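PDB 4HA6: pyridoxine 4-oxidase from Mesorhizobium loti, which catalyses the FAD-dependent oxidation of the 4-hydroxymethyl group of pyridoxine to pyridoxal, with molecular oxygen as electron acceptor. Local coordinates for residues 217-222 with 230-235; 5-10 with 245-250; 263-268 with 283-288; 255-260 with 449-454. All blocks are in the same frame, centred on the assembly; numbering follows the deposited sequence.

Contacts 1, 2 and 4 all touch the adenine half of FAD, contact 4 through Glu255, while contact 3 lies just beyond helix 252-262, its centre about 8 Å from that of contact 4. Contact 2 is buried and joins two parallel strands of the nucleotide-binding sheet; contact 1 is an antiparallel hairpin, apolar on the face toward that sheet and charged on the other, partly exposed one. Contacts 3 and 4 are also buried but rest on van der Waals packing between their segments. Leu231 of contact 1 lies against Val5 and Val7 of contact 2, and helix 252-262 packs with Leu259 and Leu260 on both sheets. Asp284 of contact 3 forms a salt bridge with Arg452 of contact 4.

Contact 1 (217-222 with 230-235); sequences RVRRLK and SLEVVG. With FAD (flavin-adenine dinucleotide), chain B.
Arg219 and Arg220 both grip the carboxylate of Glu232, each side-on through NE and NH2, but from different directions. The Arg219 guanidinium stands 60° from the carboxylate plane and meets both oxygens from above it, with Arg219 NE 2.9 Å from Glu232 OE1 and Arg219 NH2 2.7 Å from Glu232 OE2. Arg220, modelled in two conformers, lies in the one described alongside Glu232 with the two planes only 17° apart. There Arg220 NE reaches Glu232 OE1 at 2.8 Å on its syn side but tilted out of the carboxylate plane, across that plane from Arg219 NE. In this conformer each carboxylate oxygen accepts from two donors, which would probably stabilise its negative charge. The extended Glu232 chain, with CG anti to the backbone N (chi1 178°), carries the carboxylate out between the two arginines.

Two consecutive arginines share one side of the hairpin at what looks like a beta bulge, where Arg219 and Arg220 both lie opposite Glu232: Arg219 N bonds to Glu232 O, and Glu232 N to Arg220 O. Val234 CG2 covers one face of the Arg219 guanidinium, 3.6 Å from Arg219 CZ.

On the reverse side, Leu221 CD2 rests 4.0 Å from Leu231 CG, the two leucines side by side, and Val218 packs on Leu231 and Val233. The Val218 backbone reads the adenine edge: its N is 2.9 Å from FAD N1A, and its O accepts from FAD N6A at 2.9 Å. Around the hairpin, strand 238-243 extends the sheet beside 227-235, Leu231 packs on Val5 and Val7 of strand 4-7, and Leu221 meets Leu259 and Leu260 of helix 252-262.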
# COMPACT_ATOMS: atom_id res chain seq x y z
N ARG A 217 7.95 -16.09 -13.56
CA ARG A 217 8.03 -14.66 -13.81
C ARG A 217 7.72 -14.29 -15.25
O ARG A 217 8.37 -14.79 -16.18
CB ARG A 217 9.44 -14.16 -13.52
CG ARG A 217 9.66 -13.73 -12.10
CD ARG A 217 11.11 -13.39 -11.88
NE ARG A 217 11.54 -13.82 -10.55
CZ ARG A 217 12.25 -13.07 -9.72
NH1 ARG A 217 12.62 -11.85 -10.09
NH2 ARG A 217 12.60 -13.55 -8.54
N VAL A 218 6.74 -13.41 -15.44
CA VAL A 218 6.46 -12.89 -16.79
C VAL A 218 7.53 -11.86 -17.13
O VAL A 218 7.68 -10.86 -16.41
CB VAL A 218 5.06 -12.25 -16.89
CG1 VAL A 218 4.85 -11.69 -18.28
CG2 VAL A 218 3.99 -13.29 -16.57
N ARG A 219 8.26 -12.10 -18.21
CA ARG A 219 9.42 -11.27 -18.56
C ARG A 219 9.08 -10.21 -19.59
O ARG A 219 9.56 -9.08 -19.51
CB ARG A 219 10.60 -12.15 -19.07
CG ARG A 219 11.81 -11.37 -19.60
CD ARG A 219 13.09 -12.22 -19.66
NE ARG A 219 13.00 -13.30 -20.64
CZ ARG A 219 13.88 -14.29 -20.75
NH1 ARG A 219 14.93 -14.35 -19.94
NH2 ARG A 219 13.72 -15.24 -21.68
N ARG A 220 8.26 -10.59 -20.58
CA ARG A 220 7.85 -9.69 -21.65
C ARG A 220 6.44 -10.01 -22.11
O ARG A 220 6.02 -11.19 -22.08
CB ARG A 220 8.79 -9.82 -22.86
CG ARG A 220 10.25 -9.42 -22.62
CD ARG A 220 11.13 -9.59 -23.88
NE ARG A 220 11.68 -10.94 -24.03
CZ ARG A 220 12.91 -11.20 -24.47
NH1 ARG A 220 13.73 -10.21 -24.80
NH2 ARG A 220 13.32 -12.46 -24.58
N LEU A 221 5.71 -8.99 -22.55
CA LEU A 221 4.45 -9.17 -23.25
C LEU A 221 4.77 -8.99 -24.72
O LEU A 221 5.48 -8.04 -25.10
CB LEU A 221 3.43 -8.10 -22.86
CG LEU A 221 3.22 -7.93 -21.36
CD1 LEU A 221 2.39 -6.70 -21.07
CD2 LEU A 221 2.55 -9.18 -20.82
N LYS A 222 4.27 -9.89 -25.56
CA LYS A 222 4.55 -9.82 -26.98
C LYS A 222 3.35 -9.26 -27.75
O LYS A 222 2.20 -9.65 -27.51
CB LYS A 222 4.98 -11.19 -27.52
CG LYS A 222 6.28 -11.68 -26.90
CD LYS A 222 6.76 -13.00 -27.54
CE LYS A 222 8.18 -13.36 -27.12
NZ LYS A 222 8.67 -14.59 -27.82
N SER A 230 0.85 -12.69 -26.75
CA SER A 230 1.33 -13.71 -25.83
C SER A 230 2.20 -13.12 -24.73
O SER A 230 2.56 -11.94 -24.78
CB SER A 230 2.12 -14.78 -26.60
OG SER A 230 3.32 -14.23 -27.12
N LEU A 231 2.53 -13.96 -23.75
CA LEU A 231 3.42 -13.60 -22.65
C LEU A 231 4.57 -14.58 -22.61
O LEU A 231 4.37 -15.79 -22.74
CB LEU A 231 2.69 -13.70 -21.30
CG LEU A 231 1.38 -12.96 -21.07
CD1 LEU A 231 0.22 -13.77 -21.65
CD2 LEU A 231 1.19 -12.75 -19.59
N GLU A 232 5.78 -14.07 -22.40
CA GLU A 232 6.95 -14.92 -22.19
C GLU A 232 7.08 -15.15 -20.70
O GLU A 232 7.24 -14.19 -19.92
CB GLU A 232 8.22 -14.27 -22.74
CG GLU A 232 9.48 -15.08 -22.51
CD GLU A 232 10.75 -14.32 -22.87
OE1 GLU A 232 10.83 -13.11 -22.56
OE2 GLU A 232 11.67 -14.93 -23.45
N VAL A 233 7.01 -16.41 -20.29
CA VAL A 233 7.08 -16.74 -18.87
C VAL A 233 8.37 -17.49 -18.56
O VAL A 233 8.72 -18.45 -19.25
CB VAL A 233 5.87 -17.54 -18.42
CG1 VAL A 233 5.96 -17.84 -16.92
CG2 VAL A 233 4.61 -16.76 -18.72
N VAL A 234 9.07 -17.04 -17.53
CA VAL A 234 10.35 -17.61 -17.13
C VAL A 234 10.20 -18.34 -15.80
O VAL A 234 9.85 -17.74 -14.76
CB VAL A 234 11.41 -16.50 -17.01
CG1 VAL A 234 12.73 -17.10 -16.55
CG2 VAL A 234 11.57 -15.77 -18.36
N GLY A 235 10.45 -19.65 -15.82
CA GLY A 235 10.33 -20.45 -14.61
C GLY A 235 11.66 -21.06 -14.19
O GLY A 235 12.69 -20.80 -14.81
PA FAD B . 1.27 -6.82 -4.50
O1A FAD B . 0.28 -7.26 -3.44
O2A FAD B . 2.66 -6.41 -4.07
O5B FAD B . 1.37 -8.01 -5.59
C5B FAD B . 2.36 -8.10 -6.61
C4B FAD B . 2.50 -9.59 -6.91
O4B FAD B . 2.93 -9.82 -8.26
C3B FAD B . 3.54 -10.22 -6.00
O3B FAD B . 2.96 -11.45 -5.51
C2B FAD B . 4.74 -10.49 -6.91
O2B FAD B . 5.47 -11.65 -6.48
C1B FAD B . 4.08 -10.69 -8.27
N9A FAD B . 4.91 -10.30 -9.45
C8A FAD B . 5.67 -9.19 -9.57
N7A FAD B . 6.27 -9.15 -10.79
C5A FAD B . 5.90 -10.26 -11.48
C6A FAD B . 6.17 -10.83 -12.82
N6A FAD B . 6.98 -10.19 -13.71
N1A FAD B . 5.57 -12.01 -13.14
C2A FAD B . 4.75 -12.65 -12.27
N3A FAD B . 4.46 -12.17 -11.04
C4A FAD B . 5.00 -11.00 -10.59
N1 FAD B . -1.38 -1.67 3.30
C2 FAD B . -2.41 -1.44 4.14
O2 FAD B . -3.47 -0.97 3.67
N3 FAD B . -2.33 -1.67 5.46
C4 FAD B . -1.22 -2.16 6.04
O4 FAD B . -1.16 -2.36 7.28
C4X FAD B . -0.05 -2.44 5.18
N5 FAD B . 1.11 -2.93 5.68
C5X FAD B . 2.16 -3.19 4.87
C6 FAD B . 3.35 -3.70 5.39
C7 FAD B . 4.43 -3.98 4.56
C7M FAD B . 5.70 -4.54 5.14
C8 FAD B . 4.31 -3.74 3.09
C8M FAD B . 5.48 -4.04 2.19
C9 FAD B . 3.13 -3.23 2.55
C9A FAD B . 2.06 -2.95 3.40
N10 FAD B . 0.86 -2.43 2.87
C10 FAD B . -0.21 -2.17 3.74
C1' FAD B . 0.74 -2.17 1.43
C2' FAD B . -0.11 -3.20 0.71
O2' FAD B . 0.26 -4.53 1.12
C3' FAD B . 0.14 -3.01 -0.79
O3' FAD B . -0.07 -1.63 -1.11
C4' FAD B . -0.77 -3.89 -1.62
O4' FAD B . -0.57 -5.26 -1.21
C5' FAD B . -0.50 -3.72 -3.12
O5' FAD B . -1.05 -4.85 -3.80
P FAD B . -0.80 -5.02 -5.37
O1P FAD B . -1.77 -6.04 -5.95
O2P FAD B . -0.68 -3.66 -6.02
O3P FAD B . 0.69 -5.62 -5.40

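Contact 2 (5-10 with 245-250); sequences VIVGGG and DQIVLC. With FAD (flavin-adenine dinucleotide), chain B.
Val5, Ile6 and Val7 pair in parallel with Ile247, Val248 and Leu249, the strand axes approaching to 4.9 Å at an angle of 19°. Val5 N bonds to Gln246 O and Val5 O accepts from Val248 N, Val7 N continues to Val248 O, and the pairing closes where Cys250 N lies 2.7 Å from Val7 O, a bond bent to 146°. On one face of the sheet Val7 and Leu249 run side by side, Val7 CG2 being 3.9 Å from Leu249 CD2. The other branch, Val7 CG1, is turned to the adenine, 3.8 Å from FAD N1A. On the opposite face Ile6 CG2 touches Cys250 SG at 3.7 Å.

Beyond the strands the glycines admit the cofactor closely: Gly8 CA comes within 3.2 Å of FAD O4B. A water lies 2.8 Å from Cys250 O and near FAD O1P, with a weak bond from Gly10 N. Gly8 and Gly10 fit the GxGxxG pattern of a Rossmann-type nucleotide-binding fold, with Gly10 as N-cap of helix 11-20. That helix covers one face of the sheet, Leu16 meeting Ile6, Val248 and Cys250, while Leu259 of helix 252-262 and Leu231 of strand 227-235 cover the other.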
# COMPACT_ATOMS: atom_id res chain seq x y z
N VAL A 5 -5.41 -13.90 -18.72
CA VAL A 5 -4.22 -14.17 -17.92
C VAL A 5 -3.98 -13.03 -16.93
O VAL A 5 -3.94 -11.86 -17.33
CB VAL A 5 -2.98 -14.37 -18.80
CG1 VAL A 5 -1.72 -14.27 -17.96
CG2 VAL A 5 -3.04 -15.72 -19.50
N ILE A 6 -3.84 -13.38 -15.66
CA ILE A 6 -3.52 -12.40 -14.61
C ILE A 6 -2.05 -12.52 -14.22
O ILE A 6 -1.58 -13.61 -13.82
CB ILE A 6 -4.42 -12.58 -13.35
CG1 ILE A 6 -5.90 -12.53 -13.74
CG2 ILE A 6 -4.11 -11.55 -12.29
CD1 ILE A 6 -6.83 -13.06 -12.65
N VAL A 7 -1.31 -11.42 -14.33
CA VAL A 7 0.11 -11.42 -14.03
C VAL A 7 0.35 -10.86 -12.63
O VAL A 7 0.17 -9.67 -12.39
CB VAL A 7 0.92 -10.59 -15.05
CG1 VAL A 7 2.41 -10.59 -14.69
CG2 VAL A 7 0.70 -11.13 -16.47
N GLY A 8 0.75 -11.73 -11.70
CA GLY A 8 0.97 -11.32 -10.33
C GLY A 8 -0.16 -11.74 -9.41
O GLY A 8 -1.28 -11.24 -9.53
N GLY A 9 0.16 -12.66 -8.48
CA GLY A 9 -0.82 -13.19 -7.54
C GLY A 9 -0.78 -12.53 -6.17
O GLY A 9 -0.73 -13.22 -5.15
N GLY A 10 -0.81 -11.20 -6.14
CA GLY A 10 -0.70 -10.46 -4.90
C GLY A 10 -2.08 -10.08 -4.38
O GLY A 10 -3.01 -10.88 -4.43
N ASP A 245 -6.40 -14.14 -24.58
CA ASP A 245 -7.28 -13.17 -25.21
C ASP A 245 -7.24 -11.81 -24.48
O ASP A 245 -7.31 -10.75 -25.11
CB ASP A 245 -8.72 -13.69 -25.22
CG ASP A 245 -8.94 -14.81 -26.23
OD1 ASP A 245 -7.98 -15.18 -26.95
OD2 ASP A 245 -10.08 -15.31 -26.31
N GLN A 246 -7.16 -11.86 -23.15
CA GLN A 246 -7.09 -10.64 -22.33
C GLN A 246 -5.98 -10.78 -21.31
O GLN A 246 -5.78 -11.86 -20.76
CB GLN A 246 -8.42 -10.38 -21.61
CG GLN A 246 -9.64 -10.36 -22.52
CD GLN A 246 -9.67 -9.13 -23.40
OE1 GLN A 246 -9.29 -8.05 -22.97
NE2 GLN A 246 -10.13 -9.29 -24.64
N ILE A 247 -5.24 -9.69 -21.05
CA ILE A 247 -4.12 -9.73 -20.11
C ILE A 247 -4.32 -8.62 -19.06
O ILE A 247 -4.51 -7.45 -19.41
CB ILE A 247 -2.74 -9.54 -20.80
CG1 ILE A 247 -2.44 -10.68 -21.78
CG2 ILE A 247 -1.62 -9.45 -19.74
CD1 ILE A 247 -3.13 -10.53 -23.17
N VAL A 248 -4.31 -9.01 -17.79
CA VAL A 248 -4.44 -8.06 -16.70
C VAL A 248 -3.15 -8.09 -15.92
O VAL A 248 -2.72 -9.16 -15.48
CB VAL A 248 -5.58 -8.45 -15.74
CG1 VAL A 248 -5.73 -7.42 -14.63
CG2 VAL A 248 -6.89 -8.59 -16.49
N LEU A 249 -2.52 -6.92 -15.76
CA LEU A 249 -1.30 -6.79 -14.96
C LEU A 249 -1.65 -6.46 -13.51
O LEU A 249 -2.32 -5.45 -13.23
CB LEU A 249 -0.39 -5.70 -15.52
CG LEU A 249 0.12 -5.89 -16.94
CD1 LEU A 249 1.34 -4.99 -17.15
CD2 LEU A 249 0.48 -7.35 -17.20
N CYS A 250 -1.17 -7.31 -12.60
CA CYS A 250 -1.34 -7.08 -11.17
C CYS A 250 0.01 -7.27 -10.47
O CYS A 250 0.07 -7.77 -9.35
CB CYS A 250 -2.35 -8.08 -10.61
SG CYS A 250 -4.01 -7.93 -11.34
PA FAD B . 1.27 -6.82 -4.50
O1A FAD B . 0.28 -7.26 -3.44
O2A FAD B . 2.66 -6.41 -4.07
O5B FAD B . 1.37 -8.01 -5.59
C5B FAD B . 2.36 -8.10 -6.61
C4B FAD B . 2.50 -9.59 -6.91
O4B FAD B . 2.93 -9.82 -8.26
C3B FAD B . 3.54 -10.22 -6.00
O3B FAD B . 2.96 -11.45 -5.51
C2B FAD B . 4.74 -10.49 -6.91
O2B FAD B . 5.47 -11.65 -6.48
C1B FAD B . 4.08 -10.69 -8.27
N9A FAD B . 4.91 -10.30 -9.45
C8A FAD B . 5.67 -9.19 -9.57
N7A FAD B . 6.27 -9.15 -10.79
C5A FAD B . 5.90 -10.26 -11.48
C6A FAD B . 6.17 -10.83 -12.82
N6A FAD B . 6.98 -10.19 -13.71
N1A FAD B . 5.57 -12.01 -13.14
C2A FAD B . 4.75 -12.65 -12.27
N3A FAD B . 4.46 -12.17 -11.04
C4A FAD B . 5.00 -11.00 -10.59
N1 FAD B . -1.38 -1.67 3.30
C2 FAD B . -2.41 -1.44 4.14
O2 FAD B . -3.47 -0.97 3.67
N3 FAD B . -2.33 -1.67 5.46
C4 FAD B . -1.22 -2.16 6.04
O4 FAD B . -1.16 -2.36 7.28
C4X FAD B . -0.05 -2.44 5.18
N5 FAD B . 1.11 -2.93 5.68
C5X FAD B . 2.16 -3.19 4.87
C6 FAD B . 3.35 -3.70 5.39
C7 FAD B . 4.43 -3.98 4.56
C7M FAD B . 5.70 -4.54 5.14
C8 FAD B . 4.31 -3.74 3.09
C8M FAD B . 5.48 -4.04 2.19
C9 FAD B . 3.13 -3.23 2.55
C9A FAD B . 2.06 -2.95 3.40
N10 FAD B . 0.86 -2.43 2.87
C10 FAD B . -0.21 -2.17 3.74
C1' FAD B . 0.74 -2.17 1.43
C2' FAD B . -0.11 -3.20 0.71
O2' FAD B . 0.26 -4.53 1.12
C3' FAD B . 0.14 -3.01 -0.79
O3' FAD B . -0.07 -1.63 -1.11
C4' FAD B . -0.77 -3.89 -1.62
O4' FAD B . -0.57 -5.26 -1.21
C5' FAD B . -0.50 -3.72 -3.12
O5' FAD B . -1.05 -4.85 -3.80
P FAD B . -0.80 -5.02 -5.37
O1P FAD B . -1.77 -6.04 -5.95
O2P FAD B . -0.68 -3.66 -6.02
O3P FAD B . 0.69 -5.62 -5.40
O HOH W 1 -1.65 -8.37 -7.19

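Contact 3 (263-268 with 283-288); sequences SGIGPH and PDIGRN
Ile285 pushes its CD1 methyl against Ile265, 3.6 Å from Ile265 CG2 and 3.5 Å from Ile265 O. It gets there on an almost fully extended chain (chi2 172°), which passes beside the CA of Gly266. The other half of the contact is the Pro267 ring, whose CG faces two carbonyl oxygens of the opposing loop. It is 3.6 Å from Ile285 O and 3.7 Å from Pro283 O.

A type II turn from Asp284 to Arg287 presents Ile285. Arg287 N is 3.1 Å from Asp284 O, and Gly286 takes the third position with a positive phi of 93°. Further out, Asp284 OD2 forms a salt bridge with Arg452, and backbone bonds tie Gly286 to Val371 and Thr450. On the partner side, strand 265-266 follows a Schellman motif at Gly264 and pairs in parallel with strand 280-281; helix 268-273 between them makes a small beta-alpha-beta unit. Ile285 also lies on Pro257, Leu260 and Met261 of helix 252-262, so it is wedged between that helix and the strand.

The segments touch through methyl, methylene and carbonyl groups, which implies joining by close fit, with the directional bonds that set their positions supplied by the turn and by neighbouring parts of the chain.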
# COMPACT_ATOMS: atom_id res chain seq x y z
N SER A 263 8.99 -4.84 -22.06
CA SER A 263 8.24 -5.23 -23.26
C SER A 263 8.32 -4.14 -24.32
O SER A 263 7.70 -4.26 -25.38
CB SER A 263 6.78 -5.50 -22.92
OG SER A 263 6.65 -6.49 -21.92
N GLY A 264 9.09 -3.09 -24.04
CA GLY A 264 9.26 -2.02 -25.01
C GLY A 264 8.11 -1.04 -24.97
O GLY A 264 7.88 -0.30 -25.93
N ILE A 265 7.38 -1.03 -23.85
CA ILE A 265 6.29 -0.08 -23.68
C ILE A 265 6.65 0.88 -22.55
O ILE A 265 6.79 0.46 -21.39
CB ILE A 265 4.97 -0.81 -23.35
CG1 ILE A 265 4.59 -1.79 -24.47
CG2 ILE A 265 3.85 0.18 -23.14
CD1 ILE A 265 3.32 -2.59 -24.16
N GLY A 266 6.81 2.16 -22.87
CA GLY A 266 7.33 3.12 -21.90
C GLY A 266 8.11 4.27 -22.53
O GLY A 266 8.09 4.43 -23.75
N PRO A 267 8.78 5.08 -21.70
CA PRO A 267 9.53 6.24 -22.17
C PRO A 267 10.64 5.83 -23.14
O PRO A 267 11.50 5.04 -22.76
CB PRO A 267 10.14 6.81 -20.88
CG PRO A 267 9.30 6.23 -19.75
CD PRO A 267 8.93 4.87 -20.25
N HIS A 268 10.60 6.35 -24.36
CA HIS A 268 11.52 5.94 -25.43
C HIS A 268 12.94 6.13 -24.94
O HIS A 268 13.80 5.27 -25.16
CB HIS A 268 11.26 6.80 -26.68
CG HIS A 268 11.99 6.35 -27.92
ND1 HIS A 268 11.81 6.98 -29.14
CD2 HIS A 268 12.89 5.37 -28.13
CE1 HIS A 268 12.57 6.39 -30.05
NE2 HIS A 268 13.24 5.41 -29.46
N PRO A 283 5.38 8.13 -22.21
CA PRO A 283 6.29 8.88 -21.32
C PRO A 283 5.93 8.75 -19.84
O PRO A 283 6.82 8.93 -19.02
CB PRO A 283 6.11 10.33 -21.79
CG PRO A 283 5.80 10.18 -23.27
CD PRO A 283 4.94 8.94 -23.37
N ASP A 284 4.69 8.44 -19.50
CA ASP A 284 4.29 8.47 -18.09
C ASP A 284 4.41 7.13 -17.35
O ASP A 284 4.11 7.06 -16.16
CB ASP A 284 2.89 9.06 -17.93
CG ASP A 284 2.90 10.58 -17.86
OD1 ASP A 284 3.92 11.19 -18.25
OD2 ASP A 284 1.88 11.16 -17.42
N ILE A 285 4.84 6.08 -18.06
CA ILE A 285 5.05 4.79 -17.41
C ILE A 285 6.24 4.87 -16.47
O ILE A 285 7.35 5.24 -16.87
CB ILE A 285 5.26 3.64 -18.43
CG1 ILE A 285 3.91 3.25 -19.05
CG2 ILE A 285 5.87 2.41 -17.73
CD1 ILE A 285 4.00 2.25 -20.19
N GLY A 286 6.00 4.55 -15.20
CA GLY A 286 7.05 4.66 -14.21
C GLY A 286 7.07 6.00 -13.48
O GLY A 286 7.72 6.10 -12.44
N ARG A 287 6.38 7.01 -14.01
CA ARG A 287 6.35 8.33 -13.39
C ARG A 287 5.17 8.43 -12.41
O ARG A 287 4.42 7.46 -12.24
CB ARG A 287 6.28 9.42 -14.47
CG ARG A 287 7.51 9.43 -15.39
CD ARG A 287 7.68 10.78 -16.11
NE ARG A 287 7.90 11.87 -15.15
CZ ARG A 287 9.06 12.09 -14.53
NH1 ARG A 287 10.11 11.31 -14.75
NH2 ARG A 287 9.16 13.10 -13.67
N ASN A 288 5.01 9.59 -11.75
CA ASN A 288 3.92 9.78 -10.77
C ASN A 288 4.08 8.85 -9.55
O ASN A 288 3.11 8.62 -8.81
CB ASN A 288 2.52 9.58 -11.45
CG ASN A 288 1.31 9.90 -10.52
OD1 ASN A 288 0.43 9.04 -10.27
ND2 ASN A 288 1.26 11.14 -10.04

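Contact 4 (255-260 with 449-454); sequences ESPALL and GTCRMG. With FAD (flavin-adenine dinucleotide), chain B.
Ser256, Pro257 and Leu260 of helix 252-262 face Thr450 and Cys451 of the loop between strands 441-443 and 473-475. First in sequence, Glu255 turns from that loop to the cofactor, its CB 3.2 Å from FAD N7A, while its carboxylate bonds to Tyr60. Ser256 follows with a light touch, its CB 4.5 Å from Cys451 SG, while its hydroxyl bonds to Asp477.

Pro257 has no N-H to give to the preceding turn, and the helix kinks there. Its ring crosses the Thr450 side chain obliquely, Pro257 CG lying 3.5 Å from Thr450 OG1. That oxygen, set between the backbone N and carbonyl carbon (chi1 47°), bonds to Ala253 O, so the loop is fastened to the helix one turn before the ring it packs on. Residues 252-266, a sequence signature of the GMC oxidoreductases, begin with this helix, which follows strand 246-249 of the Rossmann-type sheet. Pro257 CD is also 4.1 Å from Cys451 SG.

After Ala258 and Leu259, Leu260 returns to the same side, with Leu260 N 3.1 Å from Ser256 O. Its CD1 meets Cys451 SG at 3.9 Å, next to strand 473-475, where Leu260 packs on Leu473 and Cys451 on Val475.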
# COMPACT_ATOMS: atom_id res chain seq x y z
N GLU A 255 6.62 -3.60 -10.22
CA GLU A 255 6.78 -4.64 -11.22
C GLU A 255 5.85 -4.51 -12.42
O GLU A 255 6.17 -4.98 -13.52
CB GLU A 255 6.69 -6.03 -10.56
CG GLU A 255 7.88 -6.32 -9.64
CD GLU A 255 9.22 -6.38 -10.38
OE1 GLU A 255 9.24 -6.53 -11.63
OE2 GLU A 255 10.27 -6.29 -9.71
N SER A 256 4.71 -3.86 -12.25
CA SER A 256 3.89 -3.62 -13.43
C SER A 256 4.58 -2.67 -14.43
O SER A 256 4.71 -3.03 -15.61
CB SER A 256 2.47 -3.18 -13.07
OG SER A 256 1.74 -4.28 -12.56
N PRO A 257 5.05 -1.48 -13.98
CA PRO A 257 5.76 -0.65 -14.96
C PRO A 257 7.02 -1.33 -15.51
O PRO A 257 7.33 -1.17 -16.70
CB PRO A 257 6.13 0.61 -14.17
CG PRO A 257 6.07 0.23 -12.73
CD PRO A 257 4.98 -0.83 -12.66
N ALA A 258 7.73 -2.09 -14.67
CA ALA A 258 8.94 -2.77 -15.15
C ALA A 258 8.61 -3.75 -16.28
O ALA A 258 9.35 -3.83 -17.26
CB ALA A 258 9.65 -3.48 -14.01
N LEU A 259 7.53 -4.50 -16.13
CA LEU A 259 7.14 -5.46 -17.16
C LEU A 259 6.84 -4.72 -18.45
O LEU A 259 7.24 -5.16 -19.53
CB LEU A 259 5.93 -6.28 -16.73
CG LEU A 259 5.37 -7.22 -17.80
CD1 LEU A 259 6.47 -8.13 -18.40
CD2 LEU A 259 4.22 -8.05 -17.24
N LEU A 260 6.12 -3.60 -18.34
CA LEU A 260 5.78 -2.83 -19.53
C LEU A 260 7.05 -2.30 -20.23
O LEU A 260 7.18 -2.40 -21.47
CB LEU A 260 4.80 -1.70 -19.20
CG LEU A 260 3.42 -2.16 -18.71
CD1 LEU A 260 2.60 -1.01 -18.17
CD2 LEU A 260 2.64 -2.88 -19.83
N GLY A 449 1.01 4.56 -8.21
CA GLY A 449 0.91 5.67 -9.15
C GLY A 449 1.68 5.59 -10.47
O GLY A 449 1.57 6.47 -11.32
N THR A 450 2.44 4.51 -10.65
CA THR A 450 3.41 4.42 -11.73
C THR A 450 2.81 4.02 -13.08
O THR A 450 3.51 3.98 -14.10
CB THR A 450 4.51 3.40 -11.37
OG1 THR A 450 3.90 2.20 -10.86
CG2 THR A 450 5.42 4.00 -10.31
N CYS A 451 1.52 3.68 -13.08
CA CYS A 451 0.80 3.47 -14.32
C CYS A 451 -0.49 4.27 -14.19
O CYS A 451 -1.59 3.70 -14.23
CB CYS A 451 0.50 1.98 -14.53
SG CYS A 451 1.99 0.91 -14.83
N ARG A 452 -0.37 5.58 -14.02
CA ARG A 452 -1.52 6.37 -13.55
C ARG A 452 -2.74 6.32 -14.46
O ARG A 452 -2.64 6.42 -15.71
CB ARG A 452 -1.14 7.83 -13.22
CG ARG A 452 -0.92 8.69 -14.43
CD ARG A 452 -0.62 10.16 -14.09
NE ARG A 452 -0.27 10.82 -15.35
CZ ARG A 452 -1.16 11.32 -16.19
NH1 ARG A 452 -2.45 11.27 -15.89
NH2 ARG A 452 -0.77 11.89 -17.32
N MET A 453 -3.88 6.13 -13.83
CA MET A 453 -5.16 6.26 -14.50
C MET A 453 -5.44 7.74 -14.71
O MET A 453 -5.24 8.55 -13.79
CB MET A 453 -6.24 5.63 -13.62
CG MET A 453 -7.65 5.91 -14.09
SD MET A 453 -8.91 5.13 -13.04
CE MET A 453 -8.61 5.96 -11.47
N GLY A 454 -5.89 8.12 -15.91
CA GLY A 454 -6.22 9.52 -16.16
C GLY A 454 -7.01 9.69 -17.45
O GLY A 454 -6.99 8.82 -18.33
PA FAD B . 1.27 -6.82 -4.50
O1A FAD B . 0.28 -7.26 -3.44
O2A FAD B . 2.66 -6.41 -4.07
O5B FAD B . 1.37 -8.01 -5.59
C5B FAD B . 2.36 -8.10 -6.61
C4B FAD B . 2.50 -9.59 -6.91
O4B FAD B . 2.93 -9.82 -8.26
C3B FAD B . 3.54 -10.22 -6.00
O3B FAD B . 2.96 -11.45 -5.51
C2B FAD B . 4.74 -10.49 -6.91
O2B FAD B . 5.47 -11.65 -6.48
C1B FAD B . 4.08 -10.69 -8.27
N9A FAD B . 4.91 -10.30 -9.45
C8A FAD B . 5.67 -9.19 -9.57
N7A FAD B . 6.27 -9.15 -10.79
C5A FAD B . 5.90 -10.26 -11.48
C6A FAD B . 6.17 -10.83 -12.82
N6A FAD B . 6.98 -10.19 -13.71
N1A FAD B . 5.57 -12.01 -13.14
C2A FAD B . 4.75 -12.65 -12.27
N3A FAD B . 4.46 -12.17 -11.04
C4A FAD B . 5.00 -11.00 -10.59
N1 FAD B . -1.38 -1.67 3.30
C2 FAD B . -2.41 -1.44 4.14
O2 FAD B . -3.47 -0.97 3.67
N3 FAD B . -2.33 -1.67 5.46
C4 FAD B . -1.22 -2.16 6.04
O4 FAD B . -1.16 -2.36 7.28
C4X FAD B . -0.05 -2.44 5.18
N5 FAD B . 1.11 -2.93 5.68
C5X FAD B . 2.16 -3.19 4.87
C6 FAD B . 3.35 -3.70 5.39
C7 FAD B . 4.43 -3.98 4.56
C7M FAD B . 5.70 -4.54 5.14
C8 FAD B . 4.31 -3.74 3.09
C8M FAD B . 5.48 -4.04 2.19
C9 FAD B . 3.13 -3.23 2.55
C9A FAD B . 2.06 -2.95 3.40
N10 FAD B . 0.86 -2.43 2.87
C10 FAD B . -0.21 -2.17 3.74
C1' FAD B . 0.74 -2.17 1.43
C2' FAD B . -0.11 -3.20 0.71
O2' FAD B . 0.26 -4.53 1.12
C3' FAD B . 0.14 -3.01 -0.79
O3' FAD B . -0.07 -1.63 -1.11
C4' FAD B . -0.77 -3.89 -1.62
O4' FAD B . -0.57 -5.26 -1.21
C5' FAD B . -0.50 -3.72 -3.12
O5' FAD B . -1.05 -4.85 -3.80
P FAD B . -0.80 -5.02 -5.37
O1P FAD B . -1.77 -6.04 -5.95
O2P FAD B . -0.68 -3.66 -6.02
O3P FAD B . 0.69 -5.62 -5.40